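Local coordinates for protein subclass B3 metallo-beta-lactamase (Sphingobium indicum, PDB 7LUU) that probably hydrolyses beta-lactam antibiotics with the help of two zinc ions, as a metallo-beta-lactamase of subclass B3, at residues V178-G182 and T193-T197; S204-W209 and I220-S224. One frame throughout, in Å; residues are numbered along the deposited sequence.

Along the chain, 178-182 comes first, as the loop that leaves strand 176-178 at the edge of the seven-stranded sheet. Strands 184-187 and 190-196 follow, and contact 1 closes this loop when 193-197 returns to it. The chain then passes the zinc ligand His200 and enters strand 205-213. Contact 2 closes the next loop, pairing 204-209 with 220-224 across the hairpin 205-213/216-223. The two loops stand in series and neither crosses the other. Strands 190-196 and 205-213 are neighbours in the six-stranded sheet, so the contacts touch, joined by a hydrogen bond between His195 NE2 and Ser208 OG (2.7 Å). Together they tie the inter-sheet connection to the second sheet.

Contact 1: residues V178-G182 and T193-T197; sequences VMKDG and TAHAT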
loop_
_atom_site.group_PDB
_atom_site.type_symbol
_atom_site.label_atom_id
_atom_site.label_comp_id
_atom_site.label_asym_id
_atom_site.label_seq_id
_atom_site.Cartn_x
_atom_site.Cartn_y
_atom_site.Cartn_z
ATOM N N VAL A 178 8.283 5.191 12.055
ATOM C CA VAL A 178 8.557 3.800 11.673
ATOM C C VAL A 178 7.792 2.855 12.597
ATOM O O VAL A 178 7.860 2.985 13.831
ATOM C CB VAL A 178 10.056 3.510 11.752
ATOM C CG1 VAL A 178 10.367 2.029 11.607
ATOM C CG2 VAL A 178 10.766 4.302 10.672
ATOM N N MET A 179 7.095 1.885 12.014
ATOM C CA MET A 179 6.544 0.750 12.788
ATOM C C MET A 179 7.347 -0.510 12.560
ATOM O O MET A 179 7.696 -0.829 11.423
ATOM C CB MET A 179 5.167 0.419 12.310
ATOM C CG MET A 179 4.527 1.579 12.282
ATOM S SD MET A 179 3.761 1.787 13.749
ATOM C CE MET A 179 2.306 1.583 12.788
ATOM N N LYS A 180 7.534 -1.261 13.642
ATOM C CA LYS A 180 8.121 -2.589 13.582
ATOM C C LYS A 180 7.066 -3.606 13.222
ATOM O O LYS A 180 5.873 -3.373 13.339
ATOM C CB LYS A 180 8.663 -2.971 14.956
ATOM C CG LYS A 180 9.770 -2.042 15.441
ATOM C CD LYS A 180 10.423 -2.644 16.647
ATOM C CE LYS A 180 11.633 -1.857 17.101
ATOM N NZ LYS A 180 11.810 -1.957 18.586
ATOM N N ASP A 181 7.529 -4.708 12.670
ATOM C CA ASP A 181 6.618 -5.807 12.401
ATOM C C ASP A 181 5.855 -6.216 13.665
ATOM O O ASP A 181 6.452 -6.434 14.730
ATOM C CB ASP A 181 7.427 -6.981 11.860
ATOM C CG ASP A 181 6.562 -8.169 11.563
ATOM O OD1 ASP A 181 5.500 -7.989 10.971
ATOM O OD2 ASP A 181 6.937 -9.328 11.933
ATOM N N GLY A 182 4.521 -6.279 13.570
ATOM C CA GLY A 182 3.685 -6.614 14.728
ATOM C C GLY A 182 3.308 -5.432 15.605
ATOM O O GLY A 182 2.471 -5.595 16.521
ATOM N N THR A 193 -2.682 -2.832 13.027
ATOM C CA THR A 193 -1.431 -3.558 13.204
ATOM C C THR A 193 -0.607 -3.520 11.926
ATOM O O THR A 193 -1.136 -3.713 10.831
ATOM C CB THR A 193 -1.663 -5.012 13.620
ATOM O OG1 THR A 193 -2.389 -5.032 14.867
ATOM C CG2 THR A 193 -0.336 -5.740 13.789
ATOM N N ALA A 194 0.705 -3.266 12.070
ATOM C CA ALA A 194 1.649 -3.298 10.928
ATOM C C ALA A 194 2.192 -4.720 10.767
ATOM O O ALA A 194 2.586 -5.357 11.763
ATOM C CB ALA A 194 2.814 -2.319 11.223
ATOM N N HIS A 195 2.230 -5.226 9.528
ATOM C CA HIS A 195 2.820 -6.543 9.252
ATOM C C HIS A 195 3.845 -6.392 8.153
ATOM O O HIS A 195 3.494 -6.026 7.036
ATOM C CB HIS A 195 1.779 -7.575 8.818
ATOM C CG HIS A 195 0.616 -7.655 9.729
ATOM N ND1 HIS A 195 0.568 -8.482 10.837
ATOM C CD2 HIS A 195 -0.554 -6.968 9.711
ATOM C CE1 HIS A 195 -0.606 -8.338 11.436
ATOM N NE2 HIS A 195 -1.309 -7.424 10.784
ATOM N N ALA A 196 5.091 -6.719 8.441
ATOM C CA ALA A 196 6.079 -6.707 7.352
ATOM C C ALA A 196 5.706 -7.753 6.323
ATOM O O ALA A 196 5.584 -8.949 6.666
ATOM C CB ALA A 196 7.477 -7.010 7.899
ATOM N N THR A 197 5.595 -7.352 5.027
ATOM C CA THR A 197 5.255 -8.348 3.988
ATOM C C THR A 197 6.202 -8.111 2.812
ATOM O O THR A 197 5.809 -7.615 1.757
ATOM C CB THR A 197 3.779 -8.287 3.560
ATOM O OG1 THR A 197 3.402 -6.915 3.310
ATOM C CG2 THR A 197 2.903 -8.870 4.675
HETATM O O HOH W 1 4.874 -10.006 9.144
#
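The loop 178-182 links the two beta sheets of the metallo-beta-lactamase fold, and here it meets strand 190-196 at its C-terminal end. Asp181 and Gly182 make the polar part of the contact. The Asp181 side chain extends with CG anti to the backbone N (chi1 180°), which carries its carboxylate to the backbone of Ala196. Ala196 N donates to Asp181 OD1 at 2.9 Å, coming from above the carboxylate plane. A water donates to the same OD1 and also to Ala196 O, so the carboxylate oxygen takes two hydrogen bonds and the water closes a bridge to the strand. One step along, Gly182 N donates to Ala194 O at 2.8 Å, with an N-H...O angle of 147°. Closer to strand 176-178, Met179 CB packs on Ala194 CB at 3.8 Å. The Thr193 methyl CG2 lies 3.9 Å from Gly182 O. The loop runs across the strand, with end-to-end directions 97° apart. Met179 and Ala194 also reach Trp207 of strand 205-213, on the buried side. His195 points away from the loop, and helix 242-257 touches His195 and Thr197 through Arg254.

Contact 2: residues S204-W209 and I220-S224; sequences SMTWSW and IVFAS
Trp209 has CG between its backbone N and carbonyl carbon (chi1 71°), and this turns the indole across toward strand 216-223. Ile220 places CG2 anti to its own backbone N, bringing that methyl over one face of the indole. Ile220 CG2 sits 3.9 Å from the centroid of the Trp209 six-membered ring, a CH-pi contact 25° off the ring normal. Phe222 CB meets the same ring at its edge, near the ring plane, 3.8 Å from Trp209 CZ3. On the other side of the sheet, the Thr206 methyl CG2 touches Val221 CG1 at 3.5 Å. Thr206 OG1 accepts a hydrogen bond from Ser224 N at 3.1 Å, with an N-H...O angle of 162°. It also hydrogen-bonds Thr197 OG1, and a water links it to Ser224 O. The backbones pair through Trp207-Phe222 and Trp209-Ile220, both hydrogen-bonded pairs, with Ser208-Val221 the non-hydrogen-bonded pair between them. Phe222 N reaches Trp207 O at 2.8 Å, and Ile220 N reaches Trp209 O at 2.7 Å. Trp207, Trp209 and Phe222 all touch Ile90 of strand 87-90, in the facing sheet. This is an antiparallel beta hairpin packed into the core of the alpha-beta/beta-alpha sandwich, and its Ser204 end lies beside zinc ligands Glu122 and His200.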
loop_
_atom_site.group_PDB
_atom_site.type_symbol
_atom_site.label_atom_id
_atom_site.label_comp_id
_atom_site.label_asym_id
_atom_site.label_seq_id
_atom_site.Cartn_x
_atom_site.Cartn_y
_atom_site.Cartn_z
ATOM N N SER A 204 8.115 -3.459 2.048
ATOM C CA SER A 204 6.672 -3.541 1.827
ATOM C C SER A 204 5.950 -3.960 3.108
ATOM O O SER A 204 6.426 -4.844 3.860
ATOM C CB SER A 204 6.374 -4.552 0.714
ATOM O OG SER A 204 6.832 -4.017 -0.558
ATOM N N MET A 205 4.761 -3.377 3.316
ATOM C CA MET A 205 4.099 -3.547 4.616
ATOM C C MET A 205 2.595 -3.591 4.407
ATOM O O MET A 205 2.048 -2.828 3.607
ATOM C CB MET A 205 4.478 -2.399 5.579
ATOM C CG MET A 205 3.800 -2.562 7.004
ATOM S SD MET A 205 4.835 -1.689 8.244
ATOM C CE MET A 205 5.843 -3.088 8.785
ATOM N N THR A 206 1.936 -4.473 5.159
ATOM C CA THR A 206 0.497 -4.711 5.127
ATOM C C THR A 206 -0.089 -4.238 6.451
ATOM O O THR A 206 0.561 -4.291 7.486
ATOM C CB THR A 206 0.278 -6.219 4.904
ATOM O OG1 THR A 206 0.671 -6.537 3.576
ATOM C CG2 THR A 206 -1.200 -6.683 5.168
ATOM N N TRP A 207 -1.318 -3.729 6.407
ATOM C CA TRP A 207 -1.979 -3.149 7.565
ATOM C C TRP A 207 -3.266 -3.887 7.849
ATOM O O TRP A 207 -4.049 -4.096 6.924
ATOM C CB TRP A 207 -2.285 -1.652 7.239
ATOM C CG TRP A 207 -1.064 -0.919 6.711
ATOM C CD1 TRP A 207 -0.693 -0.744 5.370
ATOM C CD2 TRP A 207 0.012 -0.411 7.496
ATOM N NE1 TRP A 207 0.528 -0.066 5.317
ATOM C CE2 TRP A 207 0.990 0.118 6.599
ATOM C CE3 TRP A 207 0.242 -0.342 8.899
ATOM C CZ2 TRP A 207 2.156 0.742 7.055
ATOM C CZ3 TRP A 207 1.371 0.281 9.335
ATOM C CH2 TRP A 207 2.343 0.805 8.410
ATOM N N SER A 208 -3.565 -4.145 9.141
ATOM C CA SER A 208 -4.825 -4.788 9.462
ATOM C C SER A 208 -5.517 -4.088 10.621
ATOM O O SER A 208 -4.878 -3.529 11.527
ATOM C CB SER A 208 -4.606 -6.291 9.811
ATOM O OG SER A 208 -3.830 -6.393 11.032
ATOM N N TRP A 209 -6.849 -4.157 10.601
ATOM C CA TRP A 209 -7.591 -3.574 11.689
ATOM C C TRP A 209 -9.022 -4.081 11.639
ATOM O O TRP A 209 -9.489 -4.587 10.620
ATOM C CB TRP A 209 -7.557 -2.027 11.564
ATOM C CG TRP A 209 -8.393 -1.485 10.388
ATOM C CD1 TRP A 209 -9.679 -0.986 10.399
ATOM C CD2 TRP A 209 -7.953 -1.425 9.010
ATOM N NE1 TRP A 209 -10.058 -0.596 9.117
ATOM C CE2 TRP A 209 -9.008 -0.818 8.260
ATOM C CE3 TRP A 209 -6.770 -1.756 8.377
ATOM C CZ2 TRP A 209 -8.941 -0.630 6.861
ATOM C CZ3 TRP A 209 -6.672 -1.536 6.938
ATOM C CH2 TRP A 209 -7.777 -0.983 6.227
ATOM N N ILE A 220 -10.229 -6.292 8.594
ATOM C CA ILE A 220 -9.868 -5.808 7.261
ATOM C C ILE A 220 -8.344 -5.891 7.121
ATOM O O ILE A 220 -7.575 -5.544 8.047
ATOM C CB ILE A 220 -10.333 -4.349 7.060
ATOM C CG1 ILE A 220 -11.882 -4.291 7.241
ATOM C CG2 ILE A 220 -9.953 -3.872 5.695
ATOM C CD1 ILE A 220 -12.404 -2.810 6.996
ATOM N N VAL A 221 -7.886 -6.294 5.934
ATOM C CA VAL A 221 -6.472 -6.310 5.620
ATOM C C VAL A 221 -6.265 -5.440 4.388
ATOM O O VAL A 221 -6.868 -5.717 3.351
ATOM C CB VAL A 221 -6.010 -7.741 5.303
ATOM C CG1 VAL A 221 -4.523 -7.756 4.854
ATOM C CG2 VAL A 221 -6.159 -8.573 6.587
ATOM N N PHE A 222 -5.345 -4.455 4.474
ATOM C CA PHE A 222 -4.926 -3.691 3.300
ATOM C C PHE A 222 -3.563 -4.235 2.955
ATOM O O PHE A 222 -2.580 -3.958 3.677
ATOM C CB PHE A 222 -4.900 -2.192 3.623
ATOM C CG PHE A 222 -4.703 -1.301 2.375
ATOM C CD1 PHE A 222 -3.551 -1.414 1.625
ATOM C CD2 PHE A 222 -5.722 -0.420 1.939
ATOM C CE1 PHE A 222 -3.340 -0.600 0.539
ATOM C CE2 PHE A 222 -5.508 0.418 0.853
ATOM C CZ PHE A 222 -4.329 0.326 0.139
ATOM N N ALA A 223 -3.514 -5.077 1.911
ATOM C CA ALA A 223 -2.302 -5.865 1.580
ATOM C C ALA A 223 -1.402 -5.091 0.651
ATOM O O ALA A 223 -1.868 -4.504 -0.330
ATOM C CB ALA A 223 -2.711 -7.193 0.888
ATOM N N SER A 224 -0.103 -5.039 0.985
ATOM C CA SER A 224 0.848 -4.549 -0.002
ATOM C C SER A 224 0.891 -5.485 -1.192
ATOM O O SER A 224 0.498 -6.667 -1.107
ATOM C CB SER A 224 2.268 -4.456 0.570
ATOM O OG SER A 224 2.797 -5.804 0.734
HETATM O O HOH W 2 0.536 -8.560 1.238
#